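Local coordinates for protein pyruvate formate-lyase 2 (PDB 2F3O) that is of unknown function but belongs to the glycyl radical enzymes related to pyruvate formate-lyase and probably acts as a lyase, at residues G74-P79 / N312-A317; G152-A157 / Q266-Q271; S262-E267 / T511-L516; I273-I278 / T331-T336; S435-D440 / Y535-I540. All blocks are in the same frame, centred on the assembly; numbering follows the deposited sequence.

From the N terminus, interaction 1 opens the first loop, from strand 74-75 to the loop after helix 297-310; interaction 2 opens and closes within it, bringing 152-157 to the end of helix 250-267. Interaction 3, which shares Q266 and E267 with interaction 2, runs from 262-267 forward to helix 512-516, crossing interaction 1. Interaction 4 falls inside the span of interaction 3 and also crosses interaction 1; it sets the chain around strand 273-274 against strand 334-338. Interaction 5 opens after interactions 1, 2 and 4 have closed, crosses interaction 3, and pairs strands 435-445 and 535-543 of another sheet. H155 of interaction 2 packs on D440 of interaction 5.

Interaction 1: residues G74-P79 / N312-A317; sequences GAIIFP and NEIVPA
G74 and the loop residues around I314 meet backbone to backbone in a single beta bridge, with G74 CA 5.2 Å from I314 CA. G74 N donates to E313 O at 3.0 Å. V315 N returns a weak bond to G74 O, which also receives a CA-H...O contact from I314. One residue further along, A75 CA lies 3.3 Å from V315 O in a contact of the same kind. A water then takes over: it accepts from I76 N at 2.9 Å and donates to V315 O, linking the two chains where no direct backbone hydrogen bond joins them. Strand 74-75 pairs in parallel with strand 18-19, A75 bonding to R18 and S20, and the bridge to 312-317 gives its other edge a partner in the loop that follows helix 297-310. The side chains that touch are all apolar. A75 CB faces the methyl of A317, CB to CB 3.9 Å, and A317 CB also rests 3.8 Å from I76 O. I76 carries CG1 beside its own backbone N (chi1 -50°), which lets CD1 swing across to I314 CG2 at 4.0 Å, the two branched chains crossing at a slant. V315 lies over the bridge itself, its CB and CG1 each 3.8 Å from G74 O. E313 sends its carboxylate away from the contact, where OE1 accepts from M68 N. I314 O is bonded to R365 and P316 O to N99, while A317 packs against I86 of helix 83-87.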
# COMPACT_ATOMS: atom_id res chain seq x y z
N GLY A 74 30.12 34.56 -14.67
CA GLY A 74 30.48 34.22 -13.30
C GLY A 74 30.12 32.85 -12.76
O GLY A 74 29.49 32.04 -13.45
N ALA A 75 30.52 32.60 -11.52
CA ALA A 75 30.19 31.37 -10.80
C ALA A 75 29.24 31.65 -9.64
O ALA A 75 29.49 32.56 -8.86
CB ALA A 75 31.45 30.72 -10.29
N ILE A 76 28.16 30.88 -9.54
CA ILE A 76 27.28 30.97 -8.37
C ILE A 76 27.77 30.00 -7.29
O ILE A 76 28.15 28.88 -7.59
CB ILE A 76 25.82 30.69 -8.75
CG1 ILE A 76 25.41 31.53 -9.95
CG2 ILE A 76 24.92 31.02 -7.61
CD1 ILE A 76 24.01 31.23 -10.48
N ILE A 77 27.80 30.45 -6.03
CA ILE A 77 28.32 29.61 -4.94
C ILE A 77 27.18 28.93 -4.17
O ILE A 77 26.21 29.59 -3.78
CB ILE A 77 29.18 30.45 -3.97
CG1 ILE A 77 30.25 31.23 -4.71
CG2 ILE A 77 29.83 29.58 -2.91
CD1 ILE A 77 31.04 32.11 -3.78
N PHE A 78 27.29 27.62 -3.97
CA PHE A 78 26.30 26.86 -3.21
C PHE A 78 26.99 26.23 -2.01
O PHE A 78 27.41 25.09 -2.09
CB PHE A 78 25.62 25.79 -4.09
CG PHE A 78 24.71 26.36 -5.14
CD1 PHE A 78 25.21 26.78 -6.36
CD2 PHE A 78 23.36 26.53 -4.88
CE1 PHE A 78 24.37 27.35 -7.30
CE2 PHE A 78 22.51 27.10 -5.82
CZ PHE A 78 23.01 27.51 -7.03
N PRO A 79 27.10 26.98 -0.89
CA PRO A 79 27.83 26.47 0.27
C PRO A 79 27.11 25.32 0.98
O PRO A 79 27.73 24.59 1.75
CB PRO A 79 27.91 27.69 1.20
CG PRO A 79 26.72 28.51 0.84
CD PRO A 79 26.57 28.33 -0.65
N ASN A 312 25.24 31.44 -21.32
CA ASN A 312 26.69 31.57 -21.17
C ASN A 312 27.11 32.40 -19.97
O ASN A 312 28.30 32.59 -19.75
CB ASN A 312 27.27 32.22 -22.41
CG ASN A 312 27.31 31.30 -23.59
OD1 ASN A 312 28.24 30.51 -23.74
ND2 ASN A 312 26.31 31.42 -24.46
N GLU A 313 26.15 32.92 -19.21
CA GLU A 313 26.46 33.73 -18.05
C GLU A 313 27.05 32.92 -16.89
O GLU A 313 27.74 33.48 -16.04
CB GLU A 313 25.25 34.56 -17.62
CG GLU A 313 24.84 35.61 -18.64
CD GLU A 313 23.53 36.33 -18.29
OE1 GLU A 313 22.97 36.08 -17.20
OE2 GLU A 313 23.07 37.15 -19.11
N ILE A 314 26.79 31.62 -16.84
CA ILE A 314 27.41 30.80 -15.80
C ILE A 314 28.56 29.93 -16.26
O ILE A 314 28.64 29.48 -17.39
CB ILE A 314 26.43 29.95 -14.92
CG1 ILE A 314 25.72 28.87 -15.72
CG2 ILE A 314 25.45 30.82 -14.19
CD1 ILE A 314 25.09 27.81 -14.85
N VAL A 315 29.43 29.71 -15.31
CA VAL A 315 30.67 29.05 -15.49
C VAL A 315 30.78 28.46 -14.08
O VAL A 315 30.34 29.08 -13.12
CB VAL A 315 31.76 30.12 -15.88
CG1 VAL A 315 32.70 30.46 -14.73
CG2 VAL A 315 32.53 29.68 -17.09
N PRO A 316 31.29 27.23 -13.96
CA PRO A 316 31.12 26.49 -12.70
C PRO A 316 32.08 26.92 -11.58
O PRO A 316 33.15 27.39 -11.86
CB PRO A 316 31.40 25.06 -13.12
CG PRO A 316 32.37 25.20 -14.25
CD PRO A 316 32.03 26.46 -14.97
N ALA A 317 31.69 26.75 -10.32
CA ALA A 317 32.55 27.13 -9.18
C ALA A 317 33.46 25.98 -8.74
O ALA A 317 33.46 25.59 -7.57
CB ALA A 317 31.72 27.61 -7.97
O HOH W 1 27.71 29.04 -11.79

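Interaction 2: residues G152-A157 / Q266-Q271; sequences GISHVA and QENYEQ. With GOL (glycerol), chain D.
S154 and H155 dock on the chain that leaves helix 250-267, and the tight part of the contact lies here. S154 OG donates to Y269 O at 2.7 Å, tilted from the carbonyl plane, while H155 N donates to Q271 O at 3.1 Å. The H155 ring is fixed in rotation by ND1, which donates to I153 O (2.8 Å) in the ring plane. Q271 O lies over one face of the ring, and Y269 OH sits at the ring edge, 3.2 Å from H155 CE1. Elsewhere the contact is looser and is mediated by water and glycerol. One water links S154 N to N268 OD1. Beyond the ring, H155 NE2 is hydrogen-bonded to glycerol O2 at 3.1 Å, and Q271 OE1 accepts from glycerol O3 at 2.8 Å; E428, N332 and D440 bind the same molecule. Without the imidazole, as with an alanine here, I153 O and the glycerol hydroxyl would probably lose a partner and a gap is likely to open between Y269 and Q271. With hydroxyls met by imidazole, amide and carboxylate groups, the site is consistent with a pocket for a small polar molecule, although the glycerol itself probably came from the crystallisation liquor.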
# COMPACT_ATOMS: atom_id res chain seq x y z
N GLY A 152 24.70 18.45 -4.60
CA GLY A 152 23.27 18.64 -4.89
C GLY A 152 22.85 17.73 -6.04
O GLY A 152 23.65 16.90 -6.49
N ILE A 153 21.61 17.85 -6.51
CA ILE A 153 21.13 16.94 -7.56
C ILE A 153 21.07 17.54 -8.95
O ILE A 153 21.82 17.12 -9.82
CB ILE A 153 19.79 16.28 -7.22
CG1 ILE A 153 19.82 15.72 -5.80
CG2 ILE A 153 19.47 15.18 -8.25
CD1 ILE A 153 20.79 14.61 -5.61
N SER A 154 20.17 18.50 -9.18
CA SER A 154 19.95 19.09 -10.51
C SER A 154 19.78 18.03 -11.62
O SER A 154 19.05 17.04 -11.43
CB SER A 154 21.07 20.06 -10.88
OG SER A 154 21.10 21.18 -10.02
N HIS A 155 20.46 18.22 -12.75
CA HIS A 155 20.42 17.28 -13.88
C HIS A 155 19.04 16.84 -14.29
O HIS A 155 18.73 15.66 -14.21
CB HIS A 155 21.25 16.03 -13.58
CG HIS A 155 22.70 16.31 -13.42
ND1 HIS A 155 23.23 16.78 -12.24
CD2 HIS A 155 23.73 16.20 -14.28
CE1 HIS A 155 24.52 16.94 -12.38
NE2 HIS A 155 24.85 16.62 -13.62
N VAL A 156 18.21 17.77 -14.69
CA VAL A 156 16.88 17.42 -15.13
C VAL A 156 16.48 18.45 -16.17
O VAL A 156 16.76 19.63 -16.00
CB VAL A 156 15.87 17.35 -13.94
CG1 VAL A 156 15.98 18.56 -13.03
CG2 VAL A 156 14.44 17.16 -14.42
N ALA A 157 15.90 18.00 -17.27
CA ALA A 157 15.20 18.90 -18.14
C ALA A 157 13.85 19.29 -17.51
O ALA A 157 12.97 18.44 -17.30
CB ALA A 157 14.99 18.28 -19.50
N GLN A 266 19.15 29.67 -8.80
CA GLN A 266 19.42 30.30 -7.52
C GLN A 266 19.11 29.30 -6.44
O GLN A 266 19.57 29.44 -5.31
CB GLN A 266 18.60 31.57 -7.32
CG GLN A 266 18.58 32.56 -8.48
CD GLN A 266 19.96 32.89 -9.00
OE1 GLN A 266 20.91 33.14 -8.24
NE2 GLN A 266 20.09 32.88 -10.32
N GLU A 267 18.34 28.27 -6.79
CA GLU A 267 17.99 27.21 -5.86
C GLU A 267 18.87 25.97 -6.05
O GLU A 267 19.34 25.37 -5.09
CB GLU A 267 16.52 26.84 -6.03
CG GLU A 267 16.08 25.56 -5.32
CD GLU A 267 14.64 25.16 -5.61
OE1 GLU A 267 14.36 24.66 -6.72
OE2 GLU A 267 13.80 25.37 -4.72
N ASN A 268 19.11 25.60 -7.30
CA ASN A 268 19.79 24.34 -7.62
C ASN A 268 21.13 24.61 -8.21
O ASN A 268 21.28 25.58 -8.96
CB ASN A 268 18.98 23.57 -8.64
CG ASN A 268 17.61 23.30 -8.17
OD1 ASN A 268 17.37 22.34 -7.43
ND2 ASN A 268 16.67 24.16 -8.56
N TYR A 269 22.09 23.73 -7.92
CA TYR A 269 23.46 23.93 -8.38
C TYR A 269 23.61 23.82 -9.90
O TYR A 269 22.74 23.28 -10.59
CB TYR A 269 24.47 23.09 -7.55
CG TYR A 269 24.83 21.75 -8.11
CD1 TYR A 269 26.16 21.43 -8.35
CD2 TYR A 269 23.86 20.79 -8.39
CE1 TYR A 269 26.52 20.19 -8.87
CE2 TYR A 269 24.20 19.55 -8.93
CZ TYR A 269 25.54 19.25 -9.16
OH TYR A 269 25.88 18.04 -9.69
N GLU A 270 24.72 24.36 -10.40
CA GLU A 270 24.96 24.73 -11.80
C GLU A 270 24.87 23.66 -12.87
O GLU A 270 24.95 23.98 -14.05
CB GLU A 270 26.36 25.30 -11.91
CG GLU A 270 26.93 25.70 -10.56
CD GLU A 270 27.78 24.62 -9.89
OE1 GLU A 270 28.47 23.84 -10.60
OE2 GLU A 270 27.77 24.57 -8.63
N GLN A 271 24.72 22.39 -12.49
CA GLN A 271 24.85 21.33 -13.47
C GLN A 271 23.54 20.86 -14.12
O GLN A 271 22.66 20.29 -13.47
CB GLN A 271 25.62 20.15 -12.89
CG GLN A 271 26.92 20.53 -12.27
CD GLN A 271 27.84 21.14 -13.26
OE1 GLN A 271 28.08 20.55 -14.31
NE2 GLN A 271 28.38 22.32 -12.95
C1 GOL D . 26.20 16.59 -17.33
O1 GOL D . 25.93 15.36 -16.71
C2 GOL D . 27.38 17.24 -16.63
O2 GOL D . 27.46 16.90 -15.26
C3 GOL D . 27.16 18.72 -16.84
O3 GOL D . 28.42 19.34 -16.83
O HOH W 2 24.70 15.90 -8.79
O HOH W 3 18.20 19.60 -7.39

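Interaction 3: residues S262-E267 / T511-L516; sequences SALHQE and TPLLSL
E267 grips the start of helix 512-516 with both carboxylate oxygens. OE1 accepts from L514 N at 2.9 Å and OE2 accepts from L513 N, also at 2.9 Å, each through its syn lone pair, so the carboxylate straddles two first-turn amides. T511 holds the N-cap position but makes no capping bond with its own side chain; the distant glutamate meets these N-H groups instead, and its negative charge is probably stabilised by the helix start. E267 reaches this far because it runs fully extended, CG anti to the backbone N at chi1 168°, and it slants over T511 with OE1 3.7 Å from T511 CB. Next to this clasp, A263 CB touches L513 CD2 at 3.9 Å, and L264 CD2 lies 3.8 Å from L513 CG and 4.1 Å from L514 CB. With a leucine in place of the glutamate, the amides of L513 and L514 would probably be left without these acceptors in a buried position. In the second shell, N268 ND2 bonds to the anti lone pair of E267 OE1, and D527 holds both T511 N and S515 OG. The axes of segments 262-267 and 512-516 approach to 9.5 Å, with 137° between their N-to-C directions. Helices 168-184 and 190-221 pack on L513 and L516, and helix 39-53 touches Q266 and P512.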
# COMPACT_ATOMS: atom_id res chain seq x y z
N SER A 262 16.45 31.09 -14.97
CA SER A 262 17.41 31.84 -14.14
C SER A 262 17.10 31.71 -12.65
O SER A 262 18.00 31.73 -11.81
CB SER A 262 17.45 33.33 -14.54
OG SER A 262 16.35 34.08 -14.01
N ALA A 263 15.81 31.58 -12.34
CA ALA A 263 15.36 31.42 -10.97
C ALA A 263 15.87 30.11 -10.42
O ALA A 263 16.42 30.07 -9.32
CB ALA A 263 13.83 31.49 -10.90
N LEU A 264 15.73 29.05 -11.22
CA LEU A 264 16.11 27.68 -10.82
C LEU A 264 17.56 27.62 -10.45
O LEU A 264 17.94 26.86 -9.57
CB LEU A 264 15.85 26.67 -11.94
CG LEU A 264 14.38 26.27 -11.90
CD1 LEU A 264 13.98 25.44 -13.09
CD2 LEU A 264 14.06 25.56 -10.62
N HIS A 265 18.35 28.48 -11.09
CA HIS A 265 19.77 28.52 -10.84
C HIS A 265 20.15 29.21 -9.54
O HIS A 265 21.33 29.30 -9.20
CB HIS A 265 20.49 29.12 -12.03
CG HIS A 265 20.71 28.13 -13.13
ND1 HIS A 265 19.76 27.88 -14.11
CD2 HIS A 265 21.74 27.29 -13.38
CE1 HIS A 265 20.22 26.95 -14.92
NE2 HIS A 265 21.42 26.58 -14.50
N GLN A 266 19.15 29.67 -8.80
CA GLN A 266 19.42 30.30 -7.52
C GLN A 266 19.11 29.30 -6.44
O GLN A 266 19.57 29.44 -5.31
CB GLN A 266 18.60 31.57 -7.32
CG GLN A 266 18.58 32.56 -8.48
CD GLN A 266 19.96 32.89 -9.00
OE1 GLN A 266 20.91 33.14 -8.24
NE2 GLN A 266 20.09 32.88 -10.32
N GLU A 267 18.34 28.27 -6.79
CA GLU A 267 17.99 27.21 -5.86
C GLU A 267 18.87 25.97 -6.05
O GLU A 267 19.34 25.37 -5.09
CB GLU A 267 16.52 26.84 -6.03
CG GLU A 267 16.08 25.56 -5.32
CD GLU A 267 14.64 25.16 -5.61
OE1 GLU A 267 14.36 24.66 -6.72
OE2 GLU A 267 13.80 25.37 -4.72
N THR A 511 14.29 20.89 -2.75
CA THR A 511 14.32 21.95 -3.75
C THR A 511 12.93 22.24 -4.32
O THR A 511 12.59 21.76 -5.40
CB THR A 511 15.29 21.58 -4.87
OG1 THR A 511 14.96 20.30 -5.41
CG2 THR A 511 16.73 21.55 -4.34
N PRO A 512 12.13 23.02 -3.58
CA PRO A 512 10.71 23.27 -3.86
C PRO A 512 10.36 23.90 -5.19
O PRO A 512 9.34 23.55 -5.77
CB PRO A 512 10.29 24.22 -2.74
CG PRO A 512 11.32 24.09 -1.70
CD PRO A 512 12.58 23.72 -2.37
N LEU A 513 11.14 24.85 -5.69
CA LEU A 513 10.80 25.44 -7.00
C LEU A 513 10.92 24.41 -8.11
O LEU A 513 9.97 24.25 -8.90
CB LEU A 513 11.63 26.69 -7.31
CG LEU A 513 11.39 27.34 -8.67
CD1 LEU A 513 9.97 27.83 -8.80
CD2 LEU A 513 12.37 28.49 -8.90
N LEU A 514 12.05 23.68 -8.12
CA LEU A 514 12.30 22.59 -9.04
C LEU A 514 11.21 21.54 -8.96
O LEU A 514 10.77 21.02 -9.98
CB LEU A 514 13.66 21.96 -8.74
CG LEU A 514 14.05 20.78 -9.63
CD1 LEU A 514 14.09 21.20 -11.08
CD2 LEU A 514 15.37 20.16 -9.19
N SER A 515 10.76 21.24 -7.74
CA SER A 515 9.62 20.35 -7.55
C SER A 515 8.37 20.77 -8.32
O SER A 515 7.69 19.92 -8.86
CB SER A 515 9.27 20.22 -6.08
OG SER A 515 10.23 19.43 -5.44
N LEU A 516 8.09 22.06 -8.41
CA LEU A 516 6.90 22.47 -9.15
C LEU A 516 7.05 22.12 -10.61
O LEU A 516 6.06 21.82 -11.30
CB LEU A 516 6.65 23.97 -9.00
CG LEU A 516 5.62 24.40 -7.96
CD1 LEU A 516 5.64 23.52 -6.72
CD2 LEU A 516 5.89 25.84 -7.58

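Interaction 4: residues I273-I278 / T331-T336; sequences ISMGRI and TNQAVT
S274 places OG beside its own backbone N (chi1 -54°), where it accepts from A334 N at 3.1 Å and also bonds to A272 O. I278 instead carries CG1 anti to its N (chi1 -161°), which leaves CG2 between the backbone N and the carbonyl carbon, where it meets V335 CG2 at 3.5 Å, with CD1 also beside that methyl. Between these ends the backbones are joined directly. M275 N donates to A334 O at 3.0 Å, and T336 N donates to G276 O at 2.8 Å. G276 O also takes a weak bond from I278 N, which closes an inverse gamma turn centred on R277, the residue just before helix 278-281. R277 CA adds a CA-H...O contact to T336 O (3.2 Å). The two segments run in roughly the same direction, 26° apart. Strand 334-338 is the outermost strand, within this chain, of a sheet that probably belongs to the alpha/beta barrel of glycyl radical enzymes, whereas strand 273-274 pairs with 156-157 in a small parallel sheet, so the contact fastens the one to the other. A water accepts from G276 N at 2.8 Å, donates weakly to A334 O and bonds to T336 OG1, itself hydrogen-bonded to T423 OG1. Q333 CG lies 3.3 Å from I273 O, and Q261 NE2 bonds to both I273 O and Q333 OE1. R277 NH2 is hydrogen-bonded to the carbonyls of C340 and G338, packing near Y343 of the second subunit; N332 bonds to Q366 and to a bound glycerol.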
# COMPACT_ATOMS: atom_id res chain seq x y z
N ILE A 273 20.71 21.83 -15.62
CA ILE A 273 19.31 22.21 -15.57
C ILE A 273 18.91 22.59 -16.99
O ILE A 273 19.34 23.61 -17.51
CB ILE A 273 19.10 23.40 -14.64
CG1 ILE A 273 19.71 23.11 -13.29
CG2 ILE A 273 17.63 23.71 -14.49
CD1 ILE A 273 19.55 24.25 -12.32
N SER A 274 18.11 21.75 -17.63
CA SER A 274 17.92 21.84 -19.08
C SER A 274 16.51 22.23 -19.47
O SER A 274 15.61 22.25 -18.63
CB SER A 274 18.31 20.52 -19.72
OG SER A 274 19.63 20.16 -19.33
N MET A 275 16.32 22.56 -20.74
CA MET A 275 15.04 23.11 -21.16
C MET A 275 14.16 22.14 -21.94
O MET A 275 13.01 22.45 -22.26
CB MET A 275 15.25 24.40 -21.95
CG MET A 275 15.59 25.59 -21.08
SD MET A 275 16.32 26.94 -22.05
CE MET A 275 18.05 26.74 -21.61
N GLY A 276 14.70 20.97 -22.26
CA GLY A 276 13.90 19.91 -22.87
C GLY A 276 13.61 20.08 -24.33
O GLY A 276 14.38 20.67 -25.07
N ARG A 277 12.48 19.56 -24.77
CA ARG A 277 12.12 19.66 -26.18
C ARG A 277 11.52 21.01 -26.53
O ARG A 277 10.34 21.11 -26.89
CB ARG A 277 11.19 18.55 -26.58
CG ARG A 277 11.79 17.19 -26.39
CD ARG A 277 10.85 16.14 -26.89
NE ARG A 277 10.97 15.99 -28.33
CZ ARG A 277 10.29 15.08 -29.00
NH1 ARG A 277 9.48 14.28 -28.33
NH2 ARG A 277 10.43 14.95 -30.31
N ILE A 278 12.38 22.02 -26.47
CA ILE A 278 12.06 23.42 -26.66
C ILE A 278 11.47 23.75 -28.03
O ILE A 278 10.64 24.64 -28.14
CB ILE A 278 13.32 24.27 -26.36
CG1 ILE A 278 12.96 25.73 -26.08
CG2 ILE A 278 14.34 24.14 -27.47
CD1 ILE A 278 14.08 26.49 -25.41
N THR A 331 28.78 23.31 -17.37
CA THR A 331 27.56 23.59 -16.63
C THR A 331 26.43 22.85 -17.33
O THR A 331 25.78 21.99 -16.74
CB THR A 331 27.27 25.09 -16.54
OG1 THR A 331 27.27 25.67 -17.85
CG2 THR A 331 28.31 25.77 -15.68
N ASN A 332 26.22 23.22 -18.59
CA ASN A 332 25.44 22.43 -19.53
C ASN A 332 23.94 22.49 -19.44
O ASN A 332 23.29 21.45 -19.31
CB ASN A 332 25.96 21.00 -19.61
CG ASN A 332 27.31 20.95 -20.26
OD1 ASN A 332 27.43 21.33 -21.41
ND2 ASN A 332 28.33 20.53 -19.53
N GLN A 333 23.40 23.70 -19.50
CA GLN A 333 21.98 23.88 -19.72
C GLN A 333 21.70 23.37 -21.11
O GLN A 333 22.01 24.04 -22.07
CB GLN A 333 21.58 25.35 -19.63
CG GLN A 333 21.59 25.92 -18.24
CD GLN A 333 21.64 27.42 -18.24
OE1 GLN A 333 20.65 28.08 -18.54
NE2 GLN A 333 22.79 27.97 -17.90
N ALA A 334 21.10 22.20 -21.20
CA ALA A 334 20.91 21.58 -22.49
C ALA A 334 19.60 21.98 -23.16
O ALA A 334 18.67 22.42 -22.52
CB ALA A 334 20.99 20.10 -22.37
N VAL A 335 19.54 21.79 -24.46
CA VAL A 335 18.34 22.09 -25.19
C VAL A 335 18.14 20.91 -26.14
O VAL A 335 19.12 20.40 -26.68
CB VAL A 335 18.50 23.49 -25.86
CG1 VAL A 335 18.88 23.43 -27.33
CG2 VAL A 335 17.27 24.35 -25.62
N THR A 336 16.91 20.41 -26.28
CA THR A 336 16.64 19.26 -27.17
C THR A 336 15.75 19.64 -28.36
O THR A 336 14.61 20.07 -28.19
CB THR A 336 15.96 18.09 -26.43
OG1 THR A 336 16.67 17.81 -25.22
CG2 THR A 336 15.89 16.83 -27.29
O HOH W 4 17.12 19.60 -22.80

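Interaction 5: residues S435-D440 / Y535-I540; sequences SFTSSD and YNFTGI
F537 N donates to F436 O at 2.9 Å in an almost straight bond (171°), and F436 N donates to Y535 O at 3.0 Å. These bonds pair S435 with Y535 and F436 with N536 in parallel. Further on the regular pairing breaks: G539 N is shared between S438 O at 3.0 Å and T437 O, a weaker bond. S438 has a positive phi (36°) at this break in strand 435-445. S435 CB meets Y535 CB at 3.8 Å on one face of the sheet, and F436 CB lies 4.1 Å from N536 OD1 on the other. T437 crosses F537 obliquely; T437 CG2 lies at the edge of the F537 ring, 4.1 Å from F537 CD1. Outside the pair, strand 624-628 bonds to T538 and I540, and Y535 OH reaches D417. Past the break the polar side chains have partners elsewhere: S438 OG bonds to E149, S439 OG to E428 and D424, and D440 to Q541 and, through OD2, to glycerol. Backbone bonds thus hold the strands together, while D440, and S439 through E428, are consistent with one wall of a polar pocket that holds glycerol, probably from the crystallisation liquor.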
# COMPACT_ATOMS: atom_id res chain seq x y z
N SER A 435 10.27 13.00 -14.74
CA SER A 435 11.31 12.16 -14.20
C SER A 435 12.40 12.91 -13.44
O SER A 435 12.65 14.08 -13.69
CB SER A 435 11.93 11.28 -15.29
OG SER A 435 12.44 12.03 -16.37
N PHE A 436 13.03 12.24 -12.50
CA PHE A 436 14.15 12.81 -11.82
C PHE A 436 15.18 11.72 -11.92
O PHE A 436 15.06 10.69 -11.24
CB PHE A 436 13.79 13.05 -10.37
CG PHE A 436 14.62 14.11 -9.70
CD1 PHE A 436 14.90 15.31 -10.34
CD2 PHE A 436 15.07 13.94 -8.39
CE1 PHE A 436 15.62 16.30 -9.69
CE2 PHE A 436 15.78 14.92 -7.75
CZ PHE A 436 16.06 16.11 -8.41
N THR A 437 16.18 11.92 -12.78
CA THR A 437 17.10 10.83 -13.10
C THR A 437 18.48 10.92 -12.48
O THR A 437 19.25 9.98 -12.65
CB THR A 437 17.28 10.67 -14.60
OG1 THR A 437 17.88 11.87 -15.12
CG2 THR A 437 15.93 10.41 -15.26
N SER A 438 18.76 12.02 -11.77
CA SER A 438 20.09 12.35 -11.18
C SER A 438 21.18 11.89 -12.12
O SER A 438 21.92 10.95 -11.83
CB SER A 438 20.29 11.74 -9.79
OG SER A 438 21.36 12.39 -9.12
N SER A 439 21.23 12.53 -13.28
CA SER A 439 21.78 11.86 -14.42
C SER A 439 23.30 11.77 -14.39
O SER A 439 23.87 10.99 -15.13
CB SER A 439 21.27 12.51 -15.68
OG SER A 439 21.98 13.71 -15.91
N ASP A 440 23.95 12.55 -13.54
CA ASP A 440 25.39 12.36 -13.34
C ASP A 440 25.66 12.16 -11.88
O ASP A 440 26.37 12.96 -11.28
CB ASP A 440 26.20 13.55 -13.85
CG ASP A 440 27.64 13.17 -14.18
OD1 ASP A 440 27.94 11.96 -14.26
OD2 ASP A 440 28.48 14.07 -14.36
N TYR A 535 8.86 8.92 -12.83
CA TYR A 535 9.99 8.01 -12.93
C TYR A 535 11.12 8.53 -12.04
O TYR A 535 11.38 9.72 -12.03
CB TYR A 535 10.47 7.92 -14.37
CG TYR A 535 9.43 7.43 -15.38
CD1 TYR A 535 8.72 8.34 -16.17
CD2 TYR A 535 9.17 6.07 -15.55
CE1 TYR A 535 7.80 7.91 -17.10
CE2 TYR A 535 8.24 5.63 -16.48
CZ TYR A 535 7.56 6.56 -17.25
OH TYR A 535 6.63 6.13 -18.18
N ASN A 536 11.77 7.66 -11.27
CA ASN A 536 12.93 8.06 -10.46
C ASN A 536 14.12 7.19 -10.76
O ASN A 536 14.03 5.98 -10.65
CB ASN A 536 12.65 7.98 -8.97
CG ASN A 536 11.78 9.11 -8.49
OD1 ASN A 536 12.27 10.11 -7.94
ND2 ASN A 536 10.49 8.98 -8.71
N PHE A 537 15.23 7.79 -11.15
CA PHE A 537 16.39 7.01 -11.55
C PHE A 537 17.62 7.64 -10.95
O PHE A 537 17.55 8.75 -10.43
CB PHE A 537 16.51 6.95 -13.08
CG PHE A 537 15.50 6.04 -13.74
CD1 PHE A 537 14.67 6.51 -14.74
CD2 PHE A 537 15.40 4.70 -13.37
CE1 PHE A 537 13.73 5.67 -15.35
CE2 PHE A 537 14.46 3.84 -13.99
CZ PHE A 537 13.64 4.34 -14.98
N THR A 538 18.73 6.90 -10.96
CA THR A 538 20.02 7.43 -10.53
C THR A 538 21.08 7.02 -11.56
O THR A 538 21.48 5.86 -11.61
CB THR A 538 20.43 6.94 -9.13
OG1 THR A 538 19.44 7.33 -8.19
CG2 THR A 538 21.72 7.56 -8.70
N GLY A 539 21.53 7.98 -12.37
CA GLY A 539 22.47 7.69 -13.46
C GLY A 539 23.90 7.54 -13.01
O GLY A 539 24.50 8.48 -12.51
N ILE A 540 24.47 6.35 -13.14
CA ILE A 540 25.90 6.21 -12.83
C ILE A 540 26.70 5.73 -14.04
O ILE A 540 26.19 4.97 -14.86
CB ILE A 540 26.18 5.35 -11.58
CG1 ILE A 540 25.64 3.94 -11.74
CG2 ILE A 540 25.60 5.99 -10.33
CD1 ILE A 540 25.79 3.10 -10.51